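Local structure of GTP cyclohydrolase 1 type 2 homolog (Escherichia coli, Escherichia coli O157:H7, 1NMO) at residues Gln28-Glu33 with Asp90-Gly95; Gln36-Gly41 with Ala57-Val62; Gly131-Pro136 with Glu163-Val168. The protein probably helps protect the cell from radiation damage, perhaps by degrading damaged nucleotides, and assembles into a toroidal hexamer whose subunits each hold two metal ions. All coordinates share one frame; numbering follows the deposited sequence.

Contact 1. Residues Gln28-Glu33 with Asp90-Gly95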
loop_
_atom_site.group_PDB
_atom_site.type_symbol
_atom_site.label_atom_id
_atom_site.label_comp_id
_atom_site.label_asym_id
_atom_site.label_seq_id
_atom_site.Cartn_x
_atom_site.Cartn_y
_atom_site.Cartn_z
ATOM N N GLN A 28 -12.249 30.835 30.325
ATOM C CA GLN A 28 -13.170 31.195 29.252
ATOM C C GLN A 28 -14.560 30.594 29.505
ATOM O O GLN A 28 -15.565 31.067 28.974
ATOM C CB GLN A 28 -12.656 30.709 27.908
ATOM C CG GLN A 28 -11.270 31.272 27.554
ATOM C CD GLN A 28 -10.899 30.847 26.148
ATOM O OE1 GLN A 28 -11.563 29.971 25.562
ATOM N NE2 GLN A 28 -9.854 31.454 25.593
ATOM N N VAL A 29 -14.650 29.545 30.305
ATOM C CA VAL A 29 -15.994 28.978 30.527
ATOM C C VAL A 29 -15.913 28.585 31.966
ATOM O O VAL A 29 -15.143 27.716 32.328
ATOM C CB VAL A 29 -16.266 27.737 29.644
ATOM C CG1 VAL A 29 -17.734 27.295 29.823
ATOM C CG2 VAL A 29 -15.975 28.088 28.126
ATOM N N GLU A 30 -16.666 29.273 32.803
ATOM C CA GLU A 30 -16.668 28.984 34.228
ATOM C C GLU A 30 -17.351 27.666 34.571
ATOM O O GLU A 30 -18.360 27.311 33.973
ATOM C CB GLU A 30 -17.397 30.093 34.951
ATOM C CG GLU A 30 -17.127 30.184 36.375
ATOM C CD GLU A 30 -18.090 31.147 37.040
ATOM O OE1 GLU A 30 -18.684 32.012 36.308
ATOM O OE2 GLU A 30 -18.247 31.037 38.290
ATOM N N GLY A 31 -16.789 26.982 35.583
ATOM C CA GLY A 31 -17.304 25.719 36.100
ATOM C C GLY A 31 -17.242 25.681 37.641
ATOM O O GLY A 31 -17.447 26.729 38.284
ATOM N N LYS A 32 -17.034 24.485 38.241
ATOM C CA LYS A 32 -17.011 24.344 39.709
ATOM C C LYS A 32 -15.923 25.229 40.291
ATOM O O LYS A 32 -14.812 25.364 39.757
ATOM C CB LYS A 32 -16.786 22.902 40.124
ATOM C CG LYS A 32 -15.561 22.390 39.497
ATOM C CD LYS A 32 -15.140 20.989 39.943
ATOM C CE LYS A 32 -16.239 19.945 39.846
ATOM N NZ LYS A 32 -15.629 18.719 39.222
ATOM N N GLU A 33 -16.240 25.851 41.415
ATOM C CA GLU A 33 -15.278 26.790 42.008
ATOM C C GLU A 33 -13.950 26.134 42.440
ATOM O O GLU A 33 -12.870 26.688 42.232
ATOM C CB GLU A 33 -15.948 27.517 43.194
ATOM C CG GLU A 33 -14.968 28.186 44.106
ATOM C CD GLU A 33 -15.666 29.156 44.998
ATOM O OE1 GLU A 33 -16.142 30.201 44.438
ATOM O OE2 GLU A 33 -15.759 28.877 46.224
ATOM N N ASP A 90 -19.629 20.859 34.742
ATOM C CA ASP A 90 -19.024 21.896 35.588
ATOM C C ASP A 90 -17.538 21.949 35.446
ATOM O O ASP A 90 -16.814 22.160 36.424
ATOM C CB ASP A 90 -19.331 21.679 37.046
ATOM C CG ASP A 90 -20.791 21.680 37.325
ATOM O OD1 ASP A 90 -21.455 22.669 36.927
ATOM O OD2 ASP A 90 -21.271 20.670 37.953
ATOM N N ILE A 91 -17.067 21.747 34.235
ATOM C CA ILE A 91 -15.635 21.793 34.013
ATOM C C ILE A 91 -15.225 23.227 33.612
ATOM O O ILE A 91 -15.806 23.766 32.685
ATOM C CB ILE A 91 -15.249 20.828 32.882
ATOM C CG1 ILE A 91 -15.470 19.384 33.271
ATOM C CG2 ILE A 91 -13.814 21.000 32.519
ATOM C CD1 ILE A 91 -15.074 18.401 32.164
ATOM N N ASN A 92 -14.286 23.858 34.332
ATOM C CA ASN A 92 -13.724 25.179 33.927
ATOM C C ASN A 92 -12.827 25.126 32.633
ATOM O O ASN A 92 -11.903 24.302 32.543
ATOM C CB ASN A 92 -12.831 25.751 35.050
ATOM C CG ASN A 92 -13.602 25.982 36.316
ATOM O OD1 ASN A 92 -14.099 27.079 36.563
ATOM N ND2 ASN A 92 -13.783 24.926 37.103
ATOM N N LEU A 93 -13.061 25.951 31.617
ATOM C CA LEU A 93 -12.090 25.911 30.494
ATOM C C LEU A 93 -11.297 27.191 30.572
ATOM O O LEU A 93 -11.893 28.279 30.624
ATOM C CB LEU A 93 -12.734 25.940 29.117
ATOM C CG LEU A 93 -11.760 26.167 27.944
ATOM C CD1 LEU A 93 -10.994 24.867 27.754
ATOM C CD2 LEU A 93 -12.504 26.462 26.627
ATOM N N TYR A 94 -9.960 27.093 30.591
ATOM C CA TYR A 94 -9.108 28.291 30.569
ATOM C C TYR A 94 -8.328 28.070 29.291
ATOM O O TYR A 94 -8.115 26.892 28.901
ATOM C CB TYR A 94 -8.051 28.301 31.692
ATOM C CG TYR A 94 -8.543 28.214 33.149
ATOM C CD1 TYR A 94 -9.048 27.050 33.649
ATOM C CD2 TYR A 94 -8.456 29.320 34.007
ATOM C CE1 TYR A 94 -9.459 26.942 34.995
ATOM C CE2 TYR A 94 -8.877 29.243 35.356
ATOM C CZ TYR A 94 -9.361 28.048 35.840
ATOM O OH TYR A 94 -9.688 27.947 37.193
ATOM N N GLY A 95 -7.921 29.175 28.645
ATOM C CA GLY A 95 -7.069 29.176 27.454
ATOM C C GLY A 95 -6.122 30.409 27.542
ATOM O O GLY A 95 -6.532 31.462 28.075
HETATM O O HOH W 1 -18.617 24.837 32.946
#
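A classic beta bulge joins strand 26-29, the edge strand of the five-stranded mixed sheet within this chain, to the antiparallel strand 92-95: Q28 and V29 together face L93. The carbonyl L93 O therefore accepts two backbone donors, Q28 N at 2.6 Å and V29 N, while L93 N returns a bond to V29 O. Q28 OE1, bonded to Y66 N, lies 3.8 Å from L93 CD2. On the face of the sheet covered by helix 78-88, V29 and L93 pack through their beta carbons, V29 CB to L93 CB 4.0 Å; the branched valine also touches L83 and L87 of that helix. Beyond the bulge N92 takes over: with CG beside the backbone N (chi1 -61°), its amide reaches two successive loop residues. N92 OD1 accepts from G31 N at 2.9 Å, G31 N standing well above the plane of the N92 amide, whereas N92 ND2 lies in the plane of the K32 carbonyl and gives it a straighter bond (N-H...O 160°). An amide suits this place because it offers an acceptor and a donor at once; OD1 is also bonded to N3, and ND2 to D58. Lacking a side chain, G31 lets the loop pass close to the 90-92 backbone, its CA 3.6 Å from D90 O. That same D90 carbonyl, on the C-prime residue of the Schellman motif ending helix 78-88, accepts a nearly linear bond from K32 N at 3.0 Å. K32 CG sits end-on to the same carbonyl, 3.3 Å beyond D90 O and close to its plane.

Contact 2. Residues Gln36-Gly41 with Ala57-Val62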
loop_
_atom_site.group_PDB
_atom_site.type_symbol
_atom_site.label_atom_id
_atom_site.label_comp_id
_atom_site.label_asym_id
_atom_site.label_seq_id
_atom_site.Cartn_x
_atom_site.Cartn_y
_atom_site.Cartn_z
ATOM N N GLN A 36 -9.010 20.974 41.415
ATOM C CA GLN A 36 -7.918 20.143 41.892
ATOM C C GLN A 36 -7.289 19.294 40.783
ATOM O O GLN A 36 -6.060 19.214 40.680
ATOM C CB GLN A 36 -8.368 19.179 42.987
ATOM C CG GLN A 36 -7.272 18.109 43.287
ATOM C CD GLN A 36 -5.836 18.722 43.693
ATOM O OE1 GLN A 36 -4.746 18.033 43.563
ATOM N NE2 GLN A 36 -5.836 20.006 44.202
ATOM N N LYS A 37 -8.113 18.674 39.943
ATOM C CA LYS A 37 -7.653 17.775 38.871
ATOM C C LYS A 37 -7.682 18.536 37.528
ATOM O O LYS A 37 -8.730 19.094 37.170
ATOM C CB LYS A 37 -8.591 16.544 38.869
ATOM C CG LYS A 37 -8.310 15.533 37.768
ATOM C CD LYS A 37 -7.398 14.380 38.182
ATOM C CE LYS A 37 -6.865 13.641 36.920
ATOM N NZ LYS A 37 -5.504 12.863 37.120
ATOM N N ILE A 38 -6.556 18.599 36.799
ATOM C CA ILE A 38 -6.532 19.386 35.569
ATOM C C ILE A 38 -5.961 18.655 34.344
ATOM O O ILE A 38 -4.903 17.988 34.453
ATOM C CB ILE A 38 -5.701 20.674 35.792
ATOM C CG1 ILE A 38 -6.212 21.432 36.988
ATOM C CG2 ILE A 38 -5.879 21.619 34.698
ATOM C CD1 ILE A 38 -5.678 22.852 36.975
ATOM N N VAL A 39 -6.677 18.765 33.212
ATOM C CA VAL A 39 -6.280 18.202 31.942
ATOM C C VAL A 39 -5.949 19.419 31.008
ATOM O O VAL A 39 -6.704 20.424 30.962
ATOM C CB VAL A 39 -7.449 17.316 31.331
ATOM C CG1 VAL A 39 -7.357 17.276 29.767
ATOM C CG2 VAL A 39 -7.430 15.906 31.949
ATOM N N THR A 40 -4.806 19.324 30.302
ATOM C CA THR A 40 -4.330 20.352 29.428
ATOM C C THR A 40 -3.980 19.735 28.085
ATOM O O THR A 40 -3.769 18.508 27.981
ATOM C CB THR A 40 -3.065 21.012 30.017
ATOM O OG1 THR A 40 -1.958 20.087 29.952
ATOM C CG2 THR A 40 -3.325 21.431 31.477
ATOM N N GLY A 41 -3.952 20.575 27.036
ATOM C CA GLY A 41 -3.615 20.094 25.701
ATOM C C GLY A 41 -3.500 21.284 24.815
ATOM O O GLY A 41 -3.785 22.368 25.288
ATOM N N ALA A 57 -11.748 15.484 35.210
ATOM C CA ALA A 57 -11.089 16.771 35.495
ATOM C C ALA A 57 -11.992 17.865 35.982
ATOM O O ALA A 57 -13.205 17.931 35.643
ATOM C CB ALA A 57 -10.320 17.263 34.280
ATOM N N ASP A 58 -11.404 18.745 36.800
ATOM C CA ASP A 58 -12.117 19.950 37.288
ATOM C C ASP A 58 -11.838 21.184 36.327
ATOM O O ASP A 58 -12.562 22.205 36.326
ATOM C CB ASP A 58 -11.607 20.353 38.660
ATOM C CG ASP A 58 -11.855 19.301 39.696
ATOM O OD1 ASP A 58 -12.980 18.742 39.753
ATOM O OD2 ASP A 58 -10.926 19.042 40.479
ATOM N N ALA A 59 -10.767 21.117 35.551
ATOM C CA ALA A 59 -10.497 22.218 34.632
ATOM C C ALA A 59 -9.799 21.698 33.404
ATOM O O ALA A 59 -9.184 20.629 33.417
ATOM C CB ALA A 59 -9.636 23.236 35.276
ATOM N N VAL A 60 -9.872 22.488 32.348
ATOM C CA VAL A 60 -9.135 22.173 31.134
ATOM C C VAL A 60 -8.368 23.422 30.795
ATOM O O VAL A 60 -8.931 24.522 30.877
ATOM C CB VAL A 60 -10.051 21.865 29.970
ATOM C CG1 VAL A 60 -9.247 21.741 28.643
ATOM C CG2 VAL A 60 -10.660 20.584 30.266
ATOM N N ILE A 61 -7.070 23.275 30.502
ATOM C CA ILE A 61 -6.276 24.434 30.119
ATOM C C ILE A 61 -5.669 24.155 28.717
ATOM O O ILE A 61 -5.172 23.041 28.453
ATOM C CB ILE A 61 -5.175 24.728 31.140
ATOM C CG1 ILE A 61 -5.775 24.925 32.544
ATOM C CG2 ILE A 61 -4.434 25.963 30.647
ATOM C CD1 ILE A 61 -4.774 25.335 33.648
ATOM N N VAL A 62 -5.725 25.150 27.823
ATOM C CA VAL A 62 -5.291 24.975 26.451
ATOM C C VAL A 62 -4.625 26.177 25.837
ATOM O O VAL A 62 -4.662 27.247 26.434
ATOM C CB VAL A 62 -6.497 24.676 25.512
ATOM C CG1 VAL A 62 -7.171 23.367 25.870
ATOM C CG2 VAL A 62 -7.467 25.790 25.563
#
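The carboxylate of D58 receives two neighbouring backbone N-H groups where strand 37-41 begins, at the start of the beta-alpha-beta unit formed by strand 37-41, helix 46-54 and strand 59-62. Q36 N and K37 N each lie 2.9 Å from D58 OD2, on its anti side but from opposite faces of the carboxylate plane; the bond from K37 is nearly linear. With D58 CG beside its own backbone N (chi1 -63°), the acid reaches across to the start of the neighbouring strand, and its other oxygen, OD1, forms a salt bridge with K32. An aspartate suits the place, being short enough to stay close to the backbone and able to serve both amides and the lysine. The chain just before strand 59-62 is held by K37 O, which accepts from D58 N at 2.7 Å and, over a longer distance, from A59 N at 3.3 Å. Regular parallel pairing follows: V39 N bonds to A59 O, I61 N to V39 O at 2.9 Å, and G41 N to I61 O. On the face toward helix 46-54, V39 CG2 meets A57 CB at 4.0 Å, and V39, V60 and V62 all touch L48 of the crossover helix. The beta-branched valines suit both the extended backbone and this buried layer. The other face of the sheet carries I38, A59, T40 and I61. I38 CG2 touches both the small A59, at its CB, and I61 CG1, while T40 runs alongside I61. T40 turns OG1 to S227 and leaves its methyl for the isoleucine, T40 CG2 lying 3.8 Å from I61 CB.

Contact 3. Residues Gly131-Pro136 with Glu163-Val168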
loop_
_atom_site.group_PDB
_atom_site.type_symbol
_atom_site.label_atom_id
_atom_site.label_comp_id
_atom_site.label_asym_id
_atom_site.label_seq_id
_atom_site.Cartn_x
_atom_site.Cartn_y
_atom_site.Cartn_z
ATOM N N GLY A 131 18.174 33.341 16.895
ATOM C CA GLY A 131 19.333 32.859 17.628
ATOM C C GLY A 131 20.155 31.941 16.733
ATOM O O GLY A 131 20.045 32.033 15.487
ATOM N N GLU A 132 20.914 31.043 17.364
ATOM C CA GLU A 132 21.756 30.118 16.649
ATOM C C GLU A 132 21.768 28.686 17.135
ATOM O O GLU A 132 21.795 28.370 18.354
ATOM C CB GLU A 132 23.217 30.588 16.688
ATOM C CG GLU A 132 23.457 32.065 16.326
ATOM C CD GLU A 132 24.948 32.399 16.139
ATOM O OE1 GLU A 132 25.833 31.741 16.768
ATOM O OE2 GLU A 132 25.212 33.319 15.346
ATOM N N LEU A 133 21.748 27.792 16.170
ATOM C CA LEU A 133 21.864 26.384 16.533
ATOM C C LEU A 133 23.256 26.277 17.178
ATOM O O LEU A 133 24.247 26.841 16.666
ATOM C CB LEU A 133 21.873 25.512 15.280
ATOM C CG LEU A 133 20.509 25.348 14.664
ATOM C CD1 LEU A 133 20.680 24.917 13.198
ATOM C CD2 LEU A 133 19.714 24.332 15.487
ATOM N N THR A 134 23.319 25.589 18.312
ATOM C CA THR A 134 24.557 25.352 19.001
ATOM C C THR A 134 25.329 24.321 18.197
ATOM O O THR A 134 26.405 23.938 18.569
ATOM C CB THR A 134 24.326 24.770 20.393
ATOM O OG1 THR A 134 23.238 23.840 20.345
ATOM C CG2 THR A 134 24.045 25.900 21.391
HETATM N N MSE A 135 24.778 23.813 17.125
HETATM C CA MSE A 135 25.596 22.920 16.328
HETATM C C MSE A 135 25.124 23.121 14.920
HETATM O O MSE A 135 24.274 22.347 14.421
HETATM C CB MSE A 135 25.443 21.481 16.766
HETATM C CG MSE A 135 26.720 20.698 16.443
HETATM SE SE MSE A 135 26.446 18.712 16.350
HETATM C CE MSE A 135 25.182 18.618 14.838
ATOM N N PRO A 136 25.699 24.141 14.220
ATOM C CA PRO A 136 25.271 24.440 12.829
ATOM C C PRO A 136 25.370 23.214 12.013
ATOM O O PRO A 136 26.261 22.465 12.290
ATOM C CB PRO A 136 26.256 25.494 12.355
ATOM C CG PRO A 136 26.829 26.113 13.680
ATOM C CD PRO A 136 26.965 24.840 14.547
ATOM N N GLU A 163 24.837 26.888 2.783
ATOM C CA GLU A 163 25.215 25.461 2.770
ATOM C C GLU A 163 25.231 24.918 4.183
ATOM O O GLU A 163 25.247 23.728 4.424
ATOM C CB GLU A 163 26.593 25.255 2.107
ATOM C CG GLU A 163 27.698 26.267 2.451
ATOM C CD GLU A 163 29.124 25.763 2.004
ATOM O OE1 GLU A 163 29.775 25.034 2.836
ATOM O OE2 GLU A 163 29.573 26.070 0.825
ATOM N N VAL A 164 25.263 25.835 5.130
ATOM C CA VAL A 164 25.217 25.476 6.538
ATOM C C VAL A 164 24.237 26.430 7.194
ATOM O O VAL A 164 24.158 27.612 6.819
ATOM C CB VAL A 164 26.599 25.614 7.187
ATOM C CG1 VAL A 164 26.518 25.218 8.682
ATOM C CG2 VAL A 164 27.577 24.647 6.461
ATOM N N VAL A 165 23.463 25.929 8.133
ATOM C CA VAL A 165 22.523 26.792 8.826
ATOM C C VAL A 165 23.075 27.072 10.214
ATOM O O VAL A 165 23.317 26.150 11.025
ATOM C CB VAL A 165 21.169 26.113 9.032
ATOM C CG1 VAL A 165 20.320 26.915 10.023
ATOM C CG2 VAL A 165 20.468 26.004 7.749
ATOM N N GLN A 166 23.234 28.343 10.521
ATOM C CA GLN A 166 23.716 28.694 11.864
ATOM C C GLN A 166 22.703 29.592 12.597
ATOM O O GLN A 166 22.263 29.263 13.673
ATOM C CB GLN A 166 25.107 29.427 11.781
ATOM C CG GLN A 166 25.444 30.125 13.113
ATOM C CD GLN A 166 26.927 30.130 13.418
ATOM O OE1 GLN A 166 27.345 30.095 14.597
ATOM N NE2 GLN A 166 27.728 30.172 12.384
ATOM N N ARG A 167 22.358 30.724 11.983
ATOM C CA ARG A 167 21.449 31.718 12.565
ATOM C C ARG A 167 20.057 31.405 12.086
ATOM O O ARG A 167 19.826 31.210 10.897
ATOM C CB ARG A 167 21.926 33.145 12.144
ATOM C CG ARG A 167 21.013 34.297 12.527
ATOM C CD ARG A 167 21.713 35.653 12.135
ATOM N NE ARG A 167 22.909 35.750 12.975
ATOM C CZ ARG A 167 23.275 36.840 13.639
ATOM N NH1 ARG A 167 22.540 37.953 13.531
ATOM N NH2 ARG A 167 24.322 36.773 14.494
ATOM N N VAL A 168 19.124 31.362 13.011
ATOM C CA VAL A 168 17.742 30.970 12.729
ATOM C C VAL A 168 16.686 31.908 13.351
ATOM O O VAL A 168 17.002 32.674 14.285
ATOM C CB VAL A 168 17.565 29.587 13.360
ATOM C CG1 VAL A 168 16.167 29.136 13.224
ATOM C CG2 VAL A 168 18.484 28.620 12.670
#
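V164 opens the contact by touching P136, V164 CG1 to P136 CB 3.7 Å, where strand 165-170 starts to pair antiparallel with strand 128-137 in the six-stranded mixed sheet. Proline adds an apolar surface here without needing a backbone partner for its nitrogen. Next, V165 turns to the buried side: V165 CG1 lies 3.8 Å from L133 CD1, and both residues pack on L142 of helix 139-150, so that branched apolar side chains seal sheet to helix. V165 O faces the proline from 3.2 Å, at P136 CA. At Q166 the backbone carbonyl takes the N-H of L133, L133 N to Q166 O 2.9 Å. The glutamine side chain runs beside the P136 ring on the exposed side, and its CG lies over the face of the E132 carboxylate, Q166 CG to E132 CD 3.8 Å. R167 forms the non-hydrogen-bonded pair with E132. Its guanidinium has the acid at its edge, near its plane, but the salt bridge from E132 OE2 to R167 NH2 is long, 3.7 Å, and the two planes are turned 66° apart; long, flexible charged side chains fit this partly exposed face. V168 closes the walk on the opposite, buried face. It forms a hydrogen-bonded pair with G131, whose missing side chain adds no bulk there: G131 N donates a hydrogen bond to V168 O, and V168 N reaches G131 O at 2.7 Å in a nearly straight bond.

In the fold
Contacts 1 and 2 belong to one sheet and touch, their centres about 9 Å apart, because strands 92-95 and 59-62 are neighbours in it. In sequence, contact 2 falls between the halves of contact 1. A probable hydrogen bond from V60 N to N92 O, 2.7 Å, joins the two, and the K32-D58 salt bridge adds a second tie. Strand 59-62 leads directly to H63 and H64, which bind the two iron ions; the V62 side chain is about 10 Å from a bound iron, and G95 about 12 Å. Contact 3 lies in the other sheet, away from the metal site, its centre about 43 Å from that of contact 1 and about 37 Å from that of contact 2.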